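Local atomic coordinates of enoyl-CoA hydratase/carnithine racemase (Magnetospirillum magneticum, PDB entry 4NEK), a protein that probably shifts the double bond of enoyl-CoA substrates as a delta(3)-delta(2)-enoyl-CoA isomerase of the crotonase-like enoyl-CoA hydratase/isomerase family. Residues A86-V98 with L193-A206. Residues are numbered along the deposited sequence; the frame is centred on the assembly and turned at random.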
loop_
_atom_site.group_PDB
_atom_site.type_symbol
_atom_site.label_atom_id
_atom_site.label_comp_id
_atom_site.label_asym_id
_atom_site.label_seq_id
_atom_site.Cartn_x
_atom_site.Cartn_y
_atom_site.Cartn_z
ATOM N N ALA C 86 -1.275 31.108 15.691
ATOM C CA ALA C 86 -0.627 31.795 14.589
ATOM C C ALA C 86 -0.475 30.907 13.365
ATOM O O ALA C 86 -0.667 31.360 12.248
ATOM C CB ALA C 86 0.743 32.321 15.005
ATOM N N VAL C 87 -0.099 29.648 13.560
ATOM C CA VAL C 87 0.076 28.743 12.429
ATOM C C VAL C 87 -1.256 28.252 11.902
ATOM O O VAL C 87 -1.475 28.227 10.702
ATOM C CB VAL C 87 0.932 27.539 12.798
ATOM C CG1 VAL C 87 1.063 26.620 11.604
ATOM C CG2 VAL C 87 2.305 28.011 13.235
ATOM N N ALA C 88 -2.137 27.844 12.791
ATOM C CA ALA C 88 -3.451 27.391 12.388
ATOM C C ALA C 88 -4.187 28.453 11.594
ATOM O O ALA C 88 -4.874 28.123 10.658
ATOM C CB ALA C 88 -4.269 27.000 13.590
ATOM N N GLY C 89 -4.033 29.719 11.966
ATOM C CA GLY C 89 -4.699 30.816 11.268
ATOM C C GLY C 89 -3.894 31.473 10.144
ATOM O O GLY C 89 -4.368 32.426 9.517
ATOM N N ALA C 90 -2.690 30.988 9.851
ATOM C CA ALA C 90 -1.883 31.639 8.818
ATOM C C ALA C 90 -2.545 31.582 7.468
ATOM O O ALA C 90 -2.926 30.506 7.004
ATOM C CB ALA C 90 -0.508 31.013 8.734
ATOM N N ARG C 91 -2.668 32.736 6.827
ATOM C CA ARG C 91 -3.310 32.831 5.514
ATOM C C ARG C 91 -2.381 32.356 4.410
ATOM O O ARG C 91 -2.810 31.788 3.413
ATOM C CB ARG C 91 -3.779 34.264 5.270
ATOM C CG ARG C 91 -4.827 34.752 6.281
ATOM C CD ARG C 91 -6.285 34.416 5.902
ATOM N NE ARG C 91 -6.701 34.800 4.531
ATOM C CZ ARG C 91 -7.958 34.864 4.056
ATOM N NH1 ARG C 91 -8.150 35.203 2.785
ATOM N NH2 ARG C 91 -9.024 34.609 4.817
ATOM N N LYS C 92 -1.099 32.573 4.586
ATOM C CA LYS C 92 -0.123 32.142 3.597
ATOM C C LYS C 92 0.272 30.682 3.807
ATOM O O LYS C 92 0.150 30.148 4.884
ATOM C CB LYS C 92 1.128 33.032 3.634
ATOM C CG LYS C 92 0.825 34.494 3.377
ATOM C CD LYS C 92 2.063 35.419 3.455
ATOM C CE LYS C 92 1.638 36.874 3.301
ATOM N NZ LYS C 92 2.765 37.815 3.377
ATOM N N PRO C 93 0.753 30.054 2.765
ATOM C CA PRO C 93 1.115 28.654 2.832
ATOM C C PRO C 93 2.305 28.396 3.704
ATOM O O PRO C 93 3.174 29.254 3.838
ATOM C CB PRO C 93 1.500 28.293 1.388
ATOM C CG PRO C 93 0.948 29.383 0.537
ATOM C CD PRO C 93 0.892 30.606 1.402
ATOM N N VAL C 94 2.342 27.184 4.243
ATOM C CA VAL C 94 3.351 26.779 5.205
ATOM C C VAL C 94 3.858 25.389 4.820
ATOM O O VAL C 94 3.093 24.465 4.672
ATOM C CB VAL C 94 2.737 26.708 6.601
ATOM C CG1 VAL C 94 3.757 26.264 7.619
ATOM C CG2 VAL C 94 2.127 28.050 7.003
ATOM N N VAL C 95 5.155 25.288 4.609
ATOM C CA VAL C 95 5.794 24.035 4.257
ATOM C C VAL C 95 6.715 23.663 5.391
ATOM O O VAL C 95 7.357 24.538 5.950
ATOM C CB VAL C 95 6.659 24.233 3.004
ATOM C CG1 VAL C 95 7.411 22.941 2.644
ATOM C CG2 VAL C 95 5.797 24.698 1.840
ATOM N N ALA C 96 6.755 22.401 5.758
ATOM C CA ALA C 96 7.651 21.965 6.810
ATOM C C ALA C 96 8.527 20.825 6.357
ATOM O O ALA C 96 8.122 20.041 5.532
ATOM C CB ALA C 96 6.853 21.520 7.994
ATOM N N ALA C 97 9.736 20.762 6.901
ATOM C CA ALA C 97 10.624 19.672 6.625
ATOM C C ALA C 97 11.010 19.107 7.948
ATOM O O ALA C 97 11.633 19.793 8.748
ATOM C CB ALA C 97 11.857 20.180 5.895
ATOM N N VAL C 98 10.649 17.850 8.197
ATOM C CA VAL C 98 10.891 17.229 9.469
ATOM C C VAL C 98 11.862 16.089 9.387
ATOM O O VAL C 98 12.016 15.486 8.348
ATOM C CB VAL C 98 9.583 16.733 10.082
ATOM C CG1 VAL C 98 8.559 17.848 10.095
ATOM C CG2 VAL C 98 8.967 15.615 9.287
ATOM N N LEU C 193 5.365 27.096 -4.710
ATOM C CA LEU C 193 4.212 27.802 -4.197
ATOM C C LEU C 193 4.380 29.318 -4.312
ATOM O O LEU C 193 3.421 30.043 -4.604
ATOM C CB LEU C 193 3.969 27.462 -2.742
ATOM C CG LEU C 193 3.407 26.077 -2.487
ATOM C CD1 LEU C 193 3.454 25.754 -1.013
ATOM C CD2 LEU C 193 1.985 25.969 -2.981
ATOM N N ALA C 194 5.596 29.795 -4.084
ATOM C CA ALA C 194 5.826 31.223 -4.074
ATOM C C ALA C 194 5.693 31.787 -5.474
ATOM O O ALA C 194 5.408 32.967 -5.619
ATOM C CB ALA C 194 7.202 31.556 -3.502
ATOM N N ALA C 195 5.878 30.952 -6.499
ATOM C CA ALA C 195 5.732 31.419 -7.881
ATOM C C ALA C 195 4.290 31.421 -8.340
ATOM O O ALA C 195 4.008 31.929 -9.389
ATOM C CB ALA C 195 6.538 30.573 -8.822
ATOM N N LYS C 196 3.357 30.888 -7.563
ATOM C CA LYS C 196 1.957 31.022 -7.910
ATOM C C LYS C 196 1.511 32.453 -7.599
ATOM O O LYS C 196 2.170 33.145 -6.828
ATOM C CB LYS C 196 1.108 30.107 -7.046
ATOM C CG LYS C 196 1.512 28.679 -7.066
ATOM C CD LYS C 196 1.694 28.160 -8.455
ATOM C CE LYS C 196 1.581 26.644 -8.421
ATOM N NZ LYS C 196 2.248 26.070 -9.585
ATOM N N PRO C 197 0.367 32.882 -8.154
ATOM C CA PRO C 197 -0.208 34.183 -7.783
ATOM C C PRO C 197 -0.742 34.218 -6.354
ATOM O O PRO C 197 -1.742 33.561 -6.049
ATOM C CB PRO C 197 -1.361 34.367 -8.800
ATOM C CG PRO C 197 -1.708 32.992 -9.258
ATOM C CD PRO C 197 -0.433 32.210 -9.193
ATOM N N ARG C 198 -0.081 34.987 -5.496
ATOM C CA ARG C 198 -0.355 34.954 -4.081
ATOM C C ARG C 198 -1.822 35.151 -3.731
ATOM O O ARG C 198 -2.360 34.466 -2.852
ATOM C CB ARG C 198 0.503 35.959 -3.307
ATOM C CG ARG C 198 0.252 35.832 -1.788
ATOM C CD ARG C 198 1.170 36.683 -0.911
ATOM N NE ARG C 198 1.030 38.100 -1.230
ATOM C CZ ARG C 198 1.920 39.042 -0.949
ATOM N NH1 ARG C 198 3.040 38.774 -0.311
ATOM N NH2 ARG C 198 1.666 40.270 -1.321
ATOM N N SER C 199 -2.468 36.109 -4.351
ATOM C CA SER C 199 -3.810 36.466 -3.880
ATOM C C SER C 199 -4.763 35.325 -4.158
ATOM O O SER C 199 -5.648 35.069 -3.382
ATOM C CB SER C 199 -4.281 37.733 -4.559
ATOM O OG SER C 199 -4.132 37.547 -5.940
ATOM N N ILE C 200 -4.572 34.633 -5.264
ATOM C CA ILE C 200 -5.386 33.468 -5.560
ATOM C C ILE C 200 -5.056 32.287 -4.667
ATOM O O ILE C 200 -5.944 31.628 -4.121
ATOM C CB ILE C 200 -5.159 32.973 -7.000
ATOM C CG1 ILE C 200 -5.329 34.118 -8.026
ATOM C CG2 ILE C 200 -6.109 31.829 -7.313
ATOM C CD1 ILE C 200 -6.669 34.829 -7.973
ATOM N N LEU C 201 -3.774 32.039 -4.489
ATOM C CA LEU C 201 -3.338 30.930 -3.680
ATOM C C LEU C 201 -3.896 30.999 -2.285
ATOM O O LEU C 201 -4.341 29.997 -1.710
ATOM C CB LEU C 201 -1.837 30.911 -3.588
ATOM C CG LEU C 201 -1.237 29.624 -3.037
ATOM C CD1 LEU C 201 -1.708 28.389 -3.772
ATOM C CD2 LEU C 201 0.280 29.675 -3.136
ATOM N N VAL C 202 -3.878 32.187 -1.729
ATOM C CA VAL C 202 -4.428 32.425 -0.419
ATOM C C VAL C 202 -5.923 32.102 -0.349
ATOM O O VAL C 202 -6.404 31.568 0.657
ATOM C CB VAL C 202 -4.127 33.906 -0.022
ATOM C CG1 VAL C 202 -5.068 34.438 1.037
ATOM C CG2 VAL C 202 -2.683 34.022 0.455
ATOM N N GLN C 203 -6.656 32.426 -1.399
ATOM C CA GLN C 203 -8.083 32.141 -1.429
ATOM C C GLN C 203 -8.326 30.651 -1.503
ATOM O O GLN C 203 -9.256 30.116 -0.898
ATOM C CB GLN C 203 -8.706 32.770 -2.658
ATOM C CG GLN C 203 -8.747 34.285 -2.653
ATOM C CD GLN C 203 -9.585 34.795 -1.504
ATOM O OE1 GLN C 203 -10.721 34.362 -1.302
ATOM N NE2 GLN C 203 -9.012 35.696 -0.714
ATOM N N ILE C 204 -7.485 29.963 -2.256
ATOM C CA ILE C 204 -7.600 28.525 -2.355
ATOM C C ILE C 204 -7.384 27.899 -1.005
ATOM O O ILE C 204 -8.143 27.012 -0.581
ATOM C CB ILE C 204 -6.620 27.977 -3.377
ATOM C CG1 ILE C 204 -7.117 28.381 -4.784
ATOM C CG2 ILE C 204 -6.545 26.459 -3.314
ATOM C CD1 ILE C 204 -6.187 27.965 -5.907
ATOM N N LYS C 205 -6.345 28.344 -0.310
ATOM C CA LYS C 205 -6.047 27.770 1.001
ATOM C C LYS C 205 -7.197 28.036 1.948
ATOM O O LYS C 205 -7.612 27.138 2.681
ATOM C CB LYS C 205 -4.745 28.317 1.564
ATOM C CG LYS C 205 -4.479 27.847 2.964
ATOM C CD LYS C 205 -3.074 28.172 3.408
ATOM C CE LYS C 205 -3.030 27.949 4.902
ATOM N NZ LYS C 205 -1.653 28.044 5.433
ATOM N N ALA C 206 -7.755 29.246 1.906
ATOM C CA ALA C 206 -8.853 29.596 2.817
ATOM C C ALA C 206 -10.087 28.755 2.536
ATOM O O ALA C 206 -10.740 28.262 3.450
ATOM C CB ALA C 206 -9.187 31.058 2.725
HETATM O O HOH W 1 -5.308 31.311 3.249
#
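The ammonium group of K205 is gripped by two backbone carbonyls of 86-98: NZ donates to K92 O at 2.8 Å and, weakly, to A90 O at 3.2 Å, while D114 adds a salt bridge. In this crotonase-like fold, K205 thus ties helix 198-208 to the loop that carries the chain from helix 79-88 into strand 94-98 of the central sheet. Its chain is extended throughout, with CG anti to the backbone N (chi1 174°), and runs alongside the loop, CD passing 3.6 Å from R91 O. NZ meets K92 O from above the carbonyl plane, at a C=O...N angle of 125°. D114 also accepts from V94 N, so the carboxylate that pairs with the lysine helps fix the start of the strand; the acid probably offsets the charge of this buried ammonium.

Toward strand 94-98 the contact becomes apolar. P93 lays CG against L201 CD2 (3.7 Å), and L193 CD1 touches both P93 CB and V95 CG2 (3.8 Å to the latter). K92 NZ and R198 NH1 come within 3.8 Å of each other, but both donate to V48 O and R198 also pairs with D46, which should ease their repulsion. At the surface R91 bends at chi2 and chi3 and crosses V202 at about a right angle, NH1 lying 3.6 Å from V202 CG1; A206 CB sits over one guanidinium face, displaced toward the rim near NH2.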